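Local coordinates for GTPase activator-like protein (Chaetomium thermophilum, PDB 5HIU) that probably acts as a TSC2-type GTPase activator, of which this chain is the N-terminal, mainly helical part rather than the complete protein, at residues E224-R228 with V262-E268; I252-S256 with T272-I276. All coordinates share one frame; numbering follows the deposited sequence.

Interaction 1. Residues E224-R228 with V262-E268; sequences EDDLR and VPSLQKE
Leu265 faces Leu227 and Arg228 on helix 224-240 with a forked tip, and its two methyls do different work. The setting is an alpha-solenoid, in which successive antiparallel helices stack side by side; here the turn that leads into helix 266-277 packs near the start of helix 224-240. Leu265 sits at the N-cap position, and its CG, anti to its own carbonyl carbon (chi1 -68°), carries the fork toward the neighbouring helix. Leu265 CD1 touches two aliphatic stems, 3.5 Å from Leu227 CB and 3.8 Å from Glu224 CG. Leu227 and Leu265 also share Ile258 of helix 245-261 as a neighbour, which extends the apolar patch. Leu227 CD1 also meets Val262 CG2 at 4.1 Å.

The other methyl, CD2, serves the charged side of the contact. Leu265 CD2 rests over one face of the Arg228 guanidinium, offset toward the rim, 3.4 Å from Arg228 CZ, with the two side chains crossing at about a right angle. Arg228 runs out straight to CD and then bends at chi3 (-89°), which turns the guanidinium across Leu265. There it joins a salt-bridge network: Arg228 NH1 lies 3.6 Å from Asp225 OD1, one turn back on the same helix, while Glu268 approaches from helix 266-277. The Glu268 carboxylate stands nearly upright to the guanidinium, their planes 81° apart, so the pairing is not a flat bidentate one. A single oxygen, Glu268 OE2, instead accepts two weak, bent hydrogen bonds, each 3.3 Å long, from Arg228 NE and NH2.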
ATOM      1  N   GLU A 224      -0.190  -2.310  11.639  1.00 62.33           N
ATOM      2  CA  GLU A 224      -0.966  -2.818  10.537  1.00 58.70           C
ATOM      3  C   GLU A 224      -1.759  -1.724   9.817  1.00 58.01           C
ATOM      4  O   GLU A 224      -1.898  -1.749   8.587  1.00 62.88           O
ATOM      5  CB  GLU A 224      -1.888  -3.901  11.095  1.00 60.71           C
ATOM      6  CG  GLU A 224      -2.954  -4.416  10.163  1.00 64.74           C
ATOM      7  CD  GLU A 224      -3.424  -5.807  10.538  1.00 73.97           C
ATOM      8  OE1 GLU A 224      -2.793  -6.449  11.402  1.00 81.48           O
ATOM      9  OE2 GLU A 224      -4.427  -6.273   9.961  1.00 77.30           O
ATOM     10  N   ASP A 225      -2.272  -0.758  10.566  1.00 58.81           N
ATOM     11  CA  ASP A 225      -3.066   0.330   9.974  1.00 57.55           C
ATOM     12  C   ASP A 225      -2.280   1.137   8.954  1.00 54.51           C
ATOM     13  O   ASP A 225      -2.845   1.517   7.937  1.00 48.39           O
ATOM     14  CB  ASP A 225      -3.650   1.266  11.046  1.00 59.36           C
ATOM     15  CG  ASP A 225      -4.945   0.739  11.648  1.00 69.78           C
ATOM     16  OD1 ASP A 225      -5.628  -0.130  11.040  1.00 75.01           O
ATOM     17  OD2 ASP A 225      -5.279   1.190  12.764  1.00 85.87           O
ATOM     18  N   ASP A 226      -0.993   1.385   9.229  1.00 52.92           N
ATOM     19  CA  ASP A 226      -0.079   1.938   8.240  1.00 48.89           C
ATOM     20  C   ASP A 226      -0.058   1.088   6.966  1.00 50.10           C
ATOM     21  O   ASP A 226      -0.008   1.622   5.865  1.00 51.01           O
ATOM     22  CB  ASP A 226       1.347   2.021   8.793  1.00 54.55           C
ATOM     23  CG  ASP A 226       1.483   2.958   9.998  1.00 55.92           C
ATOM     24  OD1 ASP A 226       0.591   3.803  10.214  1.00 56.22           O
ATOM     25  OD2 ASP A 226       2.508   2.848  10.722  1.00 53.90           O
ATOM     26  N   LEU A 227      -0.069  -0.234   7.093  1.00 53.48           N
ATOM     27  CA  LEU A 227      -0.069  -1.085   5.896  1.00 54.34           C
ATOM     28  C   LEU A 227      -1.382  -0.981   5.164  1.00 52.28           C
ATOM     29  O   LEU A 227      -1.418  -0.940   3.947  1.00 47.16           O
ATOM     30  CB  LEU A 227       0.145  -2.554   6.243  1.00 54.66           C
ATOM     31  CG  LEU A 227       1.532  -2.965   6.654  1.00 60.36           C
ATOM     32  CD1 LEU A 227       1.497  -4.425   7.065  1.00 66.54           C
ATOM     33  CD2 LEU A 227       2.521  -2.756   5.522  1.00 63.98           C
ATOM     34  N   ARG A 228      -2.467  -1.001   5.921  1.00 49.54           N
ATOM     35  CA  ARG A 228      -3.775  -0.883   5.318  1.00 52.24           C
ATOM     36  C   ARG A 228      -3.764   0.428   4.563  1.00 48.91           C
ATOM     37  O   ARG A 228      -4.180   0.496   3.411  1.00 51.58           O
ATOM     38  CB  ARG A 228      -4.871  -0.921   6.383  1.00 51.88           C
ATOM     39  CG  ARG A 228      -6.252  -0.602   5.869  1.00 58.46           C
ATOM     40  CD  ARG A 228      -7.305  -0.681   6.972  1.00 63.06           C
ATOM     41  NE  ARG A 228      -7.856  -2.028   7.095  1.00 67.61           N
ATOM     42  CZ  ARG A 228      -7.403  -2.980   7.911  1.00 76.63           C
ATOM     43  NH1 ARG A 228      -6.370  -2.774   8.729  1.00 80.95           N
ATOM     44  NH2 ARG A 228      -8.002  -4.166   7.912  1.00 82.95           N
ATOM     45  N   VAL A 262       0.737 -11.129   5.763  1.00 64.64           N
ATOM     46  CA  VAL A 262      -0.117 -10.394   6.703  1.00 61.20           C
ATOM     47  C   VAL A 262      -1.569 -10.767   6.482  1.00 60.80           C
ATOM     48  O   VAL A 262      -2.345  -9.976   5.984  1.00 62.24           O
ATOM     49  CB  VAL A 262       0.053  -8.864   6.599  1.00 56.19           C
ATOM     50  CG1 VAL A 262      -0.769  -8.165   7.680  1.00 56.52           C
ATOM     51  CG2 VAL A 262       1.517  -8.489   6.746  1.00 55.99           C
ATOM     52  N   PRO A 263      -1.954 -11.960   6.917  1.00 67.37           N
ATOM     53  CA  PRO A 263      -3.244 -12.535   6.553  1.00 69.01           C
ATOM     54  C   PRO A 263      -4.435 -11.602   6.740  1.00 66.18           C
ATOM     55  O   PRO A 263      -5.337 -11.620   5.918  1.00 63.85           O
ATOM     56  CB  PRO A 263      -3.358 -13.768   7.480  1.00 76.50           C
ATOM     57  CG  PRO A 263      -2.389 -13.527   8.585  1.00 77.82           C
ATOM     58  CD  PRO A 263      -1.270 -12.761   7.947  1.00 75.19           C
ATOM     59  N   SER A 264      -4.432 -10.790   7.797  1.00 68.02           N
ATOM     60  CA  SER A 264      -5.547  -9.870   8.074  1.00 69.93           C
ATOM     61  C   SER A 264      -5.754  -8.781   7.010  1.00 70.43           C
ATOM     62  O   SER A 264      -6.782  -8.120   7.010  1.00 75.53           O
ATOM     63  CB  SER A 264      -5.328  -9.174   9.415  1.00 71.70           C
ATOM     64  OG  SER A 264      -4.327  -8.174   9.297  1.00 69.86           O
ATOM     65  N   LEU A 265      -4.762  -8.564   6.146  1.00 70.04           N
ATOM     66  CA  LEU A 265      -4.874  -7.621   5.035  1.00 63.77           C
ATOM     67  C   LEU A 265      -4.852  -8.307   3.670  1.00 62.24           C
ATOM     68  O   LEU A 265      -4.655  -7.651   2.648  1.00 57.51           O
ATOM     69  CB  LEU A 265      -3.734  -6.611   5.104  1.00 60.70           C
ATOM     70  CG  LEU A 265      -3.816  -5.663   6.298  1.00 64.56           C
ATOM     71  CD1 LEU A 265      -2.579  -4.788   6.359  1.00 61.06           C
ATOM     72  CD2 LEU A 265      -5.066  -4.810   6.232  1.00 69.50           C
ATOM     73  N   GLN A 266      -5.086  -9.616   3.636  1.00 60.33           N
ATOM     74  CA  GLN A 266      -4.980 -10.356   2.386  1.00 58.67           C
ATOM     75  C   GLN A 266      -5.999  -9.870   1.379  1.00 54.74           C
ATOM     76  O   GLN A 266      -5.674  -9.680   0.207  1.00 60.16           O
ATOM     77  CB  GLN A 266      -5.128 -11.866   2.602  1.00 65.44           C
ATOM     78  CG  GLN A 266      -4.629 -12.697   1.432  1.00 69.24           C
ATOM     79  CD  GLN A 266      -4.746 -14.206   1.656  1.00 78.12           C
ATOM     80  OE1 GLN A 266      -5.802 -14.798   1.411  1.00 82.52           O
ATOM     81  NE2 GLN A 266      -3.656 -14.837   2.099  1.00 73.68           N
ATOM     82  N   LYS A 267      -7.228  -9.673   1.823  1.00 53.77           N
ATOM     83  CA  LYS A 267      -8.293  -9.245   0.914  1.00 59.38           C
ATOM     84  C   LYS A 267      -7.996  -7.840   0.336  1.00 58.11           C
ATOM     85  O   LYS A 267      -8.038  -7.637  -0.895  1.00 53.13           O
ATOM     86  CB  LYS A 267      -9.666  -9.337   1.604  1.00 64.65           C
ATOM     87  CG  LYS A 267      -9.796  -8.522   2.885  1.00 74.66           C
ATOM     88  CD  LYS A 267     -11.125  -8.723   3.591  1.00 84.19           C
ATOM     89  CE  LYS A 267     -11.323  -7.675   4.681  1.00 88.28           C
ATOM     90  NZ  LYS A 267     -12.458  -8.025   5.581  1.00 95.68           N
ATOM     91  N   GLU A 268      -7.611  -6.908   1.213  1.00 55.39           N
ATOM     92  CA  GLU A 268      -7.195  -5.572   0.787  1.00 56.63           C
ATOM     93  C   GLU A 268      -6.075  -5.586  -0.257  1.00 52.37           C
ATOM     94  O   GLU A 268      -6.175  -4.902  -1.262  1.00 56.03           O
ATOM     95  CB  GLU A 268      -6.781  -4.698   1.979  1.00 62.98           C
ATOM     96  CG  GLU A 268      -7.941  -3.992   2.678  1.00 66.92           C
ATOM     97  CD  GLU A 268      -8.436  -4.741   3.888  1.00 81.54           C
ATOM     98  OE1 GLU A 268      -8.223  -5.971   3.961  1.00 98.22           O
ATOM     99  OE2 GLU A 268      -9.027  -4.095   4.777  1.00 95.67           O
TER

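Interaction 2. Residues I252-S256 with T272-I276; sequences IQVLS and TISII
No flat group takes part where Leu255 meets Ile273: there are no ring faces or edges, and branched aliphatic chains do all the touching. These two side chains slide past each other in opposite directions, Leu255 CB lying 3.7 Å from Ile273 CG1. Ile273 extends beyond CG1 (chi2 162°), which brings Ile273 CD1 up to the backbone of helix 245-261, 4.0 Å from Ser256 N; that N-H is already spent on Ile252 O. Leu255 then divides at its tip. Leu255 CD1 reaches tip to tip to Ile276 CD1 at 3.8 Å, while Leu255 CD2 approaches the methyl CG2 of Thr272 at 4.3 Å.

The pair forms part of an alpha-helical hairpin of the solenoid, helices 245-261 and 266-277 being consecutive in the chain. Their segment axes come within 10.9 Å and run broadly antiparallel, at 144°. Ile252 is three and four residues before Leu255 and Ser256, and Thr272 and Ile273 are four and three before Ile276, a spacing that keeps the touching side chains on one flank of each helix. Neighbouring helices add to the contact: Val318 touches both Ser256 and Ile273, and Thr285 touches both Ile252 and Ile276. Those last two pass alongside each other, Ile252 CD1 lying 4.2 Å from Ile276 CG2.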
ATOM      1  N   ILE A 252       4.624  -4.909  -6.594  1.00 51.91           N
ATOM      2  CA  ILE A 252       4.265  -6.316  -6.581  1.00 54.64           C
ATOM      3  C   ILE A 252       5.013  -7.061  -5.479  1.00 59.79           C
ATOM      4  O   ILE A 252       4.387  -7.809  -4.705  1.00 58.08           O
ATOM      5  CB  ILE A 252       4.485  -6.999  -7.955  1.00 55.29           C
ATOM      6  CG1 ILE A 252       3.618  -6.353  -9.046  1.00 53.78           C
ATOM      7  CG2 ILE A 252       4.139  -8.472  -7.879  1.00 56.91           C
ATOM      8  CD1 ILE A 252       2.131  -6.289  -8.730  1.00 49.78           C
ATOM      9  N   GLN A 253       6.332  -6.868  -5.387  1.00 62.92           N
ATOM     10  CA  GLN A 253       7.071  -7.411  -4.239  1.00 65.09           C
ATOM     11  C   GLN A 253       6.315  -7.092  -2.957  1.00 64.72           C
ATOM     12  O   GLN A 253       5.952  -7.992  -2.188  1.00 68.94           O
ATOM     13  CB  GLN A 253       8.477  -6.828  -4.111  1.00 69.41           C
ATOM     14  CG  GLN A 253       9.536  -7.540  -4.921  1.00 75.24           C
ATOM     15  CD  GLN A 253      10.937  -7.268  -4.404  1.00 82.17           C
ATOM     16  OE1 GLN A 253      11.227  -6.175  -3.916  1.00 84.86           O
ATOM     17  NE2 GLN A 253      11.819  -8.260  -4.516  1.00 86.90           N
ATOM     18  N   VAL A 254       6.060  -5.813  -2.725  1.00 55.29           N
ATOM     19  CA  VAL A 254       5.600  -5.431  -1.404  1.00 57.06           C
ATOM     20  C   VAL A 254       4.211  -5.966  -1.171  1.00 54.81           C
ATOM     21  O   VAL A 254       3.950  -6.591  -0.139  1.00 63.04           O
ATOM     22  CB  VAL A 254       5.673  -3.916  -1.171  1.00 57.66           C
ATOM     23  CG1 VAL A 254       4.884  -3.512   0.059  1.00 56.06           C
ATOM     24  CG2 VAL A 254       7.124  -3.499  -1.025  1.00 61.02           C
ATOM     25  N   LEU A 255       3.324  -5.721  -2.127  1.00 53.30           N
ATOM     26  CA  LEU A 255       1.928  -6.220  -2.060  1.00 47.77           C
ATOM     27  C   LEU A 255       1.805  -7.745  -2.005  1.00 45.68           C
ATOM     28  O   LEU A 255       0.975  -8.260  -1.259  1.00 44.86           O
ATOM     29  CB  LEU A 255       1.154  -5.769  -3.274  1.00 42.87           C
ATOM     30  CG  LEU A 255       0.963  -4.287  -3.370  1.00 42.15           C
ATOM     31  CD1 LEU A 255       0.761  -3.910  -4.829  1.00 42.91           C
ATOM     32  CD2 LEU A 255      -0.219  -3.895  -2.510  1.00 43.83           C
ATOM     33  N   SER A 256       2.618  -8.447  -2.795  1.00 45.58           N
ATOM     34  CA  SER A 256       2.622  -9.913  -2.773  1.00 54.28           C
ATOM     35  C   SER A 256       3.060 -10.434  -1.427  1.00 54.81           C
ATOM     36  O   SER A 256       2.593 -11.458  -0.969  1.00 57.67           O
ATOM     37  CB  SER A 256       3.538 -10.493  -3.846  1.00 57.81           C
ATOM     38  OG  SER A 256       2.882 -10.462  -5.102  1.00 58.61           O
ATOM     39  N   THR A 272      -6.072  -4.653  -4.474  1.00 50.51           N
ATOM     40  CA  THR A 272      -5.136  -3.773  -5.134  1.00 51.43           C
ATOM     41  C   THR A 272      -4.345  -4.518  -6.199  1.00 48.82           C
ATOM     42  O   THR A 272      -4.122  -3.982  -7.284  1.00 53.30           O
ATOM     43  CB  THR A 272      -4.235  -3.067  -4.105  1.00 50.30           C
ATOM     44  OG1 THR A 272      -5.066  -2.399  -3.143  1.00 57.79           O
ATOM     45  CG2 THR A 272      -3.369  -2.053  -4.766  1.00 51.01           C
ATOM     46  N   ILE A 273      -3.941  -5.751  -5.918  1.00 46.63           N
ATOM     47  CA  ILE A 273      -3.182  -6.504  -6.909  1.00 45.80           C
ATOM     48  C   ILE A 273      -4.094  -6.808  -8.095  1.00 46.22           C
ATOM     49  O   ILE A 273      -3.608  -6.862  -9.234  1.00 42.67           O
ATOM     50  CB  ILE A 273      -2.560  -7.793  -6.320  1.00 49.97           C
ATOM     51  CG1 ILE A 273      -1.404  -7.449  -5.390  1.00 49.87           C
ATOM     52  CG2 ILE A 273      -2.006  -8.711  -7.405  1.00 53.22           C
ATOM     53  CD1 ILE A 273      -1.050  -8.588  -4.456  1.00 50.80           C
ATOM     54  N   SER A 274      -5.401  -7.003  -7.853  1.00 46.91           N
ATOM     55  CA  SER A 274      -6.287  -7.372  -8.950  1.00 56.15           C
ATOM     56  C   SER A 274      -6.357  -6.225  -9.926  1.00 60.64           C
ATOM     57  O   SER A 274      -6.211  -6.417 -11.144  1.00 63.96           O
ATOM     58  CB  SER A 274      -7.685  -7.780  -8.483  1.00 61.41           C
ATOM     59  OG  SER A 274      -8.192  -6.867  -7.531  1.00 75.24           O
ATOM     60  N   ILE A 275      -6.542  -5.021  -9.390  1.00 61.10           N
ATOM     61  CA  ILE A 275      -6.599  -3.833 -10.226  1.00 56.97           C
ATOM     62  C   ILE A 275      -5.362  -3.817 -11.111  1.00 59.24           C
ATOM     63  O   ILE A 275      -5.471  -3.755 -12.333  1.00 74.86           O
ATOM     64  CB  ILE A 275      -6.690  -2.554  -9.381  1.00 52.41           C
ATOM     65  CG1 ILE A 275      -8.081  -2.459  -8.747  1.00 51.04           C
ATOM     66  CG2 ILE A 275      -6.411  -1.334 -10.234  1.00 52.98           C
ATOM     67  CD1 ILE A 275      -8.151  -1.643  -7.471  1.00 49.35           C
ATOM     68  N   ILE A 276      -4.189  -3.916 -10.501  1.00 54.68           N
ATOM     69  CA  ILE A 276      -2.943  -3.871 -11.266  1.00 56.50           C
ATOM     70  C   ILE A 276      -2.905  -4.958 -12.360  1.00 63.39           C
ATOM     71  O   ILE A 276      -2.430  -4.723 -13.489  1.00 66.17           O
ATOM     72  CB  ILE A 276      -1.713  -4.031 -10.351  1.00 51.03           C
ATOM     73  CG1 ILE A 276      -1.650  -2.886  -9.348  1.00 50.21           C
ATOM     74  CG2 ILE A 276      -0.429  -4.064 -11.177  1.00 52.31           C
ATOM     75  CD1 ILE A 276      -0.686  -3.113  -8.209  1.00 49.76           C
TER

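Helix 266-277 is common to both contacts: interaction 1 uses the turn entering it and its first residues, interaction 2 its later turns, and their centres lie about 12 Å apart. It packs against the two helices that precede it in the chain, 224-240 and 245-261. All three helices take part at both places: Ile258 of helix 245-261 reaches Leu227 and Leu265 of interaction 1, while on helix 224-240 Ile231 touches Thr272 and Val238 touches Ile276 of interaction 2. Character changes along the shared helix, from a partly exposed, charged end to a buried aliphatic seam. Together the two contacts join three consecutive solenoid helices near the middle of the chain.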